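Local coordinates for protein transcriptional regulator fur family (Xanthomonas campestris pv. campestris, PDB 7DH8) that binds zinc and, as a Fur-family repressor of the Zur type, probably binds operator DNA to control zinc-uptake genes in response to zinc, at residues V49-L52 and I53-G57; A86-F89 and L90-N93. One frame throughout, in Å; residues are numbered along the deposited sequence.

Contact 1. Residues V49-L52 and I53-G57; sequences VLRL and IADAG
Val49 and Ile53, one helical turn apart, meet through the ends of their side chains: Val49 CG1 lies 3.9 Å from Ile53 CD1, and the two run side by side in the same direction. Ile53 carries CG1 beside its own backbone N (chi1 -65°), which turns the branch back along the helix, where it lies 3.4 Å from Val49 O before its CD1 reaches the valine methyl. Beta-branched residues suit this buried face, since each fills space close to the backbone while still extending a methyl to its neighbours.

Backbone bonds carry the polar part. Ile53 N donates to Val49 O and Ala54 N to Leu50 O, the latter at 2.9 Å and nearly straight (167°). The next bond, from Asp55 N to Arg51 O, is distinctly more bent (139°), and the same N-H makes a weak second bond to Leu52 O. Such sharing is common near the C-terminal end of a helix. Gly57 is the first residue to leave helical geometry, with a positive phi that glycine, lacking a CB, takes up with little strain.

Charged groups belong to the more open side. Arg51 and Asp55 carry opposite charges one turn apart, yet their charged atoms do not meet: Arg51 NE stays 6.0 Å from Asp55 OD2, and any attraction between them acts over a distance. The nearest approach of the two side chains is through the arginine CG.

Around this frame, Leu50 and Ala54 pack on Phe27 of helix 25-35 and Leu52 on Trp68 and Val69 of helix 62-69, while the Val49 and Ile53 face meets helix 80-92. A helix packed on three others in this way is consistent with the winged-helix DNA-binding domain of Fur-family regulators.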
ATOM      1  N   VAL A  49      -2.838 -19.108 -14.947  1.00 48.58           N
ATOM      2  CA  VAL A  49      -2.978 -18.148 -13.865  1.00 42.46           C
ATOM      3  C   VAL A  49      -3.064 -16.742 -14.438  1.00 41.28           C
ATOM      4  O   VAL A  49      -3.963 -15.969 -14.097  1.00 41.39           O
ATOM      5  CB  VAL A  49      -1.828 -18.292 -12.855  1.00 42.65           C
ATOM      6  CG1 VAL A  49      -1.833 -17.136 -11.869  1.00 34.04           C
ATOM      7  CG2 VAL A  49      -2.030 -19.563 -12.071  1.00 50.42           C
ATOM      8  N   LEU A  50      -2.158 -16.419 -15.367  1.00 39.61           N
ATOM      9  CA  LEU A  50      -2.147 -15.102 -15.982  1.00 36.52           C
ATOM     10  C   LEU A  50      -3.458 -14.847 -16.689  1.00 40.65           C
ATOM     11  O   LEU A  50      -4.071 -13.787 -16.516  1.00 37.18           O
ATOM     12  CB  LEU A  50      -0.976 -14.988 -16.968  1.00 40.49           C
ATOM     13  CG  LEU A  50      -0.993 -13.709 -17.814  1.00 45.38           C
ATOM     14  CD1 LEU A  50      -0.838 -12.475 -16.921  1.00 48.73           C
ATOM     15  CD2 LEU A  50       0.075 -13.734 -18.894  1.00 55.48           C
ATOM     16  N   ARG A  51      -3.919 -15.840 -17.469  1.00 41.19           N
ATOM     17  CA  ARG A  51      -5.174 -15.705 -18.204  1.00 45.99           C
ATOM     18  C   ARG A  51      -6.346 -15.454 -17.263  1.00 46.19           C
ATOM     19  O   ARG A  51      -7.182 -14.573 -17.518  1.00 45.17           O
ATOM     20  CB  ARG A  51      -5.425 -16.953 -19.053  1.00 53.73           C
ATOM     21  CG  ARG A  51      -6.665 -16.859 -19.939  1.00 62.69           C
ATOM     22  CD  ARG A  51      -7.157 -18.242 -20.412  1.00 71.40           C
ATOM     23  NE  ARG A  51      -6.065 -19.210 -20.540  1.00 77.95           N
ATOM     24  CZ  ARG A  51      -5.115 -19.172 -21.477  1.00 80.49           C
ATOM     25  NH1 ARG A  51      -5.105 -18.218 -22.406  1.00 75.58           N
ATOM     26  NH2 ARG A  51      -4.167 -20.104 -21.480  1.00 84.38           N
ATOM     27  N   LEU A  52      -6.449 -16.242 -16.180  1.00 37.11           N
ATOM     28  CA  LEU A  52      -7.521 -16.039 -15.215  1.00 36.18           C
ATOM     29  C   LEU A  52      -7.487 -14.630 -14.626  1.00 37.92           C
ATOM     30  O   LEU A  52      -8.531 -13.979 -14.489  1.00 47.07           O
ATOM     31  CB  LEU A  52      -7.429 -17.081 -14.094  1.00 38.58           C
ATOM     32  CG  LEU A  52      -7.857 -18.525 -14.483  1.00 45.90           C
ATOM     33  CD1 LEU A  52      -7.580 -19.515 -13.323  1.00 44.97           C
ATOM     34  CD2 LEU A  52      -9.309 -18.587 -14.963  1.00 44.64           C
ATOM     35  N   ILE A  53      -6.305 -14.143 -14.240  1.00 32.91           N
ATOM     36  CA  ILE A  53      -6.272 -12.811 -13.623  1.00 30.87           C
ATOM     37  C   ILE A  53      -6.664 -11.751 -14.653  1.00 37.22           C
ATOM     38  O   ILE A  53      -7.491 -10.878 -14.380  1.00 42.09           O
ATOM     39  CB  ILE A  53      -4.894 -12.537 -12.981  1.00 33.23           C
ATOM     40  CG1 ILE A  53      -4.625 -13.482 -11.811  1.00 29.81           C
ATOM     41  CG2 ILE A  53      -4.711 -11.018 -12.548  1.00 28.31           C
ATOM     42  CD1 ILE A  53      -3.190 -13.469 -11.337  1.00 31.58           C
ATOM     43  N   ALA A  54      -6.139 -11.867 -15.873  1.00 35.26           N
ATOM     44  CA  ALA A  54      -6.431 -10.898 -16.927  1.00 43.57           C
ATOM     45  C   ALA A  54      -7.921 -10.849 -17.281  1.00 51.66           C
ATOM     46  O   ALA A  54      -8.433  -9.788 -17.644  1.00 51.07           O
ATOM     47  CB  ALA A  54      -5.596 -11.220 -18.169  1.00 41.88           C
ATOM     48  N   ASP A  55      -8.626 -11.968 -17.168  1.00 45.77           N
ATOM     49  CA  ASP A  55     -10.029 -12.094 -17.545  1.00 49.46           C
ATOM     50  C   ASP A  55     -10.991 -11.571 -16.489  1.00 49.26           C
ATOM     51  O   ASP A  55     -12.173 -11.368 -16.803  1.00 51.27           O
ATOM     52  CB  ASP A  55     -10.405 -13.562 -17.782  1.00 58.45           C
ATOM     53  CG  ASP A  55     -10.364 -13.966 -19.238  1.00 64.93           C
ATOM     54  OD1 ASP A  55     -10.346 -13.071 -20.121  1.00 65.24           O
ATOM     55  OD2 ASP A  55     -10.373 -15.202 -19.493  1.00 65.65           O
ATOM     56  N   ALA A  56     -10.538 -11.366 -15.255  1.00 44.78           N
ATOM     57  CA  ALA A  56     -11.474 -11.043 -14.191  1.00 46.69           C
ATOM     58  C   ALA A  56     -11.953  -9.586 -14.242  1.00 50.42           C
ATOM     59  O   ALA A  56     -13.114  -9.312 -13.926  1.00 59.45           O
ATOM     60  CB  ALA A  56     -10.845 -11.368 -12.842  1.00 39.14           C
ATOM     61  N   GLY A  57     -11.101  -8.639 -14.614  1.00 50.92           N
ATOM     62  CA  GLY A  57     -11.592  -7.265 -14.649  1.00 57.14           C
ATOM     63  C   GLY A  57     -12.074  -6.695 -13.321  1.00 54.16           C
ATOM     64  O   GLY A  57     -12.881  -5.763 -13.302  1.00 54.78           O
TER

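Contact 2. Residues A86-F89 and L90-N93; sequences ALDF and LMAN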
ATOM      1  N   ALA A  86       3.654 -19.989  -9.584  1.00 48.96           N
ATOM      2  CA  ALA A  86       3.341 -19.353 -10.862  1.00 49.63           C
ATOM      3  C   ALA A  86       2.980 -17.880 -10.661  1.00 46.37           C
ATOM      4  O   ALA A  86       3.457 -16.999 -11.399  1.00 51.47           O
ATOM      5  CB  ALA A  86       2.215 -20.118 -11.577  1.00 43.54           C
ATOM      6  N   LEU A  87       2.166 -17.584  -9.649  1.00 39.39           N
ATOM      7  CA  LEU A  87       1.891 -16.190  -9.303  1.00 41.52           C
ATOM      8  C   LEU A  87       3.164 -15.408  -8.966  1.00 46.93           C
ATOM      9  O   LEU A  87       3.349 -14.284  -9.451  1.00 46.04           O
ATOM     10  CB  LEU A  87       0.899 -16.128  -8.141  1.00 42.67           C
ATOM     11  CG  LEU A  87       0.345 -14.753  -7.745  1.00 41.64           C
ATOM     12  CD1 LEU A  87      -0.395 -14.063  -8.884  1.00 38.88           C
ATOM     13  CD2 LEU A  87      -0.592 -14.933  -6.596  1.00 39.53           C
ATOM     14  N   ASP A  88       4.044 -15.955  -8.113  1.00 47.21           N
ATOM     15  CA  ASP A  88       5.306 -15.263  -7.821  1.00 42.59           C
ATOM     16  C   ASP A  88       6.084 -14.932  -9.101  1.00 44.69           C
ATOM     17  O   ASP A  88       6.635 -13.839  -9.232  1.00 46.01           O
ATOM     18  CB  ASP A  88       6.201 -16.115  -6.929  1.00 49.41           C
ATOM     19  CG  ASP A  88       5.662 -16.271  -5.504  1.00 54.19           C
ATOM     20  OD1 ASP A  88       4.990 -15.364  -4.984  1.00 52.89           O
ATOM     21  OD2 ASP A  88       5.951 -17.317  -4.894  1.00 60.30           O
ATOM     22  N   PHE A  89       6.174 -15.891 -10.026  1.00 39.57           N
ATOM     23  CA  PHE A  89       6.879 -15.663 -11.278  1.00 48.97           C
ATOM     24  C   PHE A  89       6.270 -14.489 -12.024  1.00 52.89           C
ATOM     25  O   PHE A  89       6.980 -13.569 -12.448  1.00 56.90           O
ATOM     26  CB  PHE A  89       6.849 -16.934 -12.125  1.00 52.39           C
ATOM     27  CG  PHE A  89       7.182 -16.710 -13.562  1.00 61.01           C
ATOM     28  CD1 PHE A  89       8.493 -16.738 -13.987  1.00 62.93           C
ATOM     29  CD2 PHE A  89       6.180 -16.458 -14.493  1.00 66.42           C
ATOM     30  CE1 PHE A  89       8.804 -16.521 -15.303  1.00 67.46           C
ATOM     31  CE2 PHE A  89       6.482 -16.239 -15.815  1.00 68.02           C
ATOM     32  CZ  PHE A  89       7.796 -16.277 -16.225  1.00 69.77           C
ATOM     33  N   LEU A  90       4.938 -14.496 -12.172  1.00 55.06           N
ATOM     34  CA  LEU A  90       4.247 -13.392 -12.820  1.00 47.91           C
ATOM     35  C   LEU A  90       4.578 -12.056 -12.156  1.00 44.91           C
ATOM     36  O   LEU A  90       4.800 -11.050 -12.836  1.00 45.59           O
ATOM     37  CB  LEU A  90       2.737 -13.661 -12.813  1.00 44.51           C
ATOM     38  CG  LEU A  90       2.377 -14.918 -13.613  1.00 42.54           C
ATOM     39  CD1 LEU A  90       0.885 -15.240 -13.504  1.00 42.86           C
ATOM     40  CD2 LEU A  90       2.784 -14.748 -15.081  1.00 48.66           C
ATOM     41  N   MET A  91       4.673 -12.031 -10.831  1.00 43.86           N
ATOM     42  CA  MET A  91       4.903 -10.755 -10.164  1.00 46.38           C
ATOM     43  C   MET A  91       6.349 -10.288 -10.325  1.00 52.42           C
ATOM     44  O   MET A  91       6.607  -9.090 -10.535  1.00 52.20           O
ATOM     45  CB  MET A  91       4.542 -10.881  -8.688  1.00 42.61           C
ATOM     46  CG  MET A  91       3.024 -10.776  -8.392  1.00 42.36           C
ATOM     47  SD  MET A  91       2.814 -10.884  -6.607  1.00 54.88           S
ATOM     48  CE  MET A  91       3.632 -12.419  -6.247  1.00 62.59           C
ATOM     49  N   ALA A  92       7.307 -11.208 -10.209  1.00 45.89           N
ATOM     50  CA  ALA A  92       8.703 -10.784 -10.218  1.00 52.08           C
ATOM     51  C   ALA A  92       9.082 -10.220 -11.581  1.00 59.01           C
ATOM     52  O   ALA A  92       9.911  -9.299 -11.672  1.00 62.29           O
ATOM     53  CB  ALA A  92       9.608 -11.955  -9.821  1.00 48.11           C
ATOM     54  N   ASN A  93       8.428 -10.714 -12.629  1.00 56.65           N
ATOM     55  CA  ASN A  93       8.623 -10.287 -14.007  1.00 57.26           C
ATOM     56  C   ASN A  93       7.661  -9.191 -14.447  1.00 57.22           C
ATOM     57  O   ASN A  93       7.619  -8.853 -15.639  1.00 61.51           O
ATOM     58  CB  ASN A  93       8.494 -11.503 -14.913  1.00 55.04           C
ATOM     59  CG  ASN A  93       9.611 -12.493 -14.679  1.00 65.05           C
ATOM     60  OD1 ASN A  93      10.745 -12.255 -15.090  1.00 70.92           O
ATOM     61  ND2 ASN A  93       9.317 -13.580 -13.970  1.00 62.50           N
TER
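The C-terminal end of helix 80-92, which by its position in the Fur fold is probably the recognition helix of the winged-helix domain, is closed here by an asparagine folded back over a phenylalanine. Phe89 O is gripped twice by Asn93. The backbone N donates from 3.2 Å, nearly in line with the carbonyl, and the side-chain ND2 comes closer, to 2.8 Å, tilted 35° from the carbonyl plane and on the other face of it from the backbone donor.

That same ND2 sits over one face of the Phe89 ring, 3.3 Å from CD1 and displaced toward the rim, with the amide and ring planes 50° apart. The ring is placed for this by its first torsion: CG stands anti to the backbone N (chi1 163°), beside the carbonyl carbon, so that the aromatic group lies on the side from which Asn93 returns. Phe89 CD2 touches Leu90 CD2 at 3.8 Å, and the ring also makes a cation-pi contact with Arg46.

On another side of the helix, Met91 bends at its last torsion and brings its CE back over the preceding turn, 3.5 Å from Asp88 OD1 and 4.3 Å from Leu87 CG. A flexible thioether suits such a place, able to follow both a leucine and a carboxylate oxygen; Val96 and Phe105 of the neighbouring strands also pack on Met91. Leu90 N to Ala86 O, Met91 N to Leu87 O and Ala92 N to Asp88 O are the i to i+4 backbone bonds of the helix.

Asparagine therefore supplies a second donor to a carbonyl near the helix end: the backbone N-H holds the turn, while the ND2 bond, with the ring beneath, restrains the rotation of the amide.

How the contacts relate
From the N terminus, contact 1 comes first, in the last turns of helix 44-56; the chain then passes through helix 62-69 before contact 2 is made in the last turns of helix 80-92. The two are in series, neither nested nor crossed, and each spans only adjoining turns of its own helix, closing no long loop. They nevertheless meet in space: Leu90 CD1 packs against Val49 CG1 at 3.7 Å, and Ile53 CD1 against Leu87 CD1 at 3.8 Å. The apolar faces of the two helices thereby pack together, and contact 2 carries the packing on to strands 96-99 and 104-107, toward the zinc site that includes His97 and Cys108.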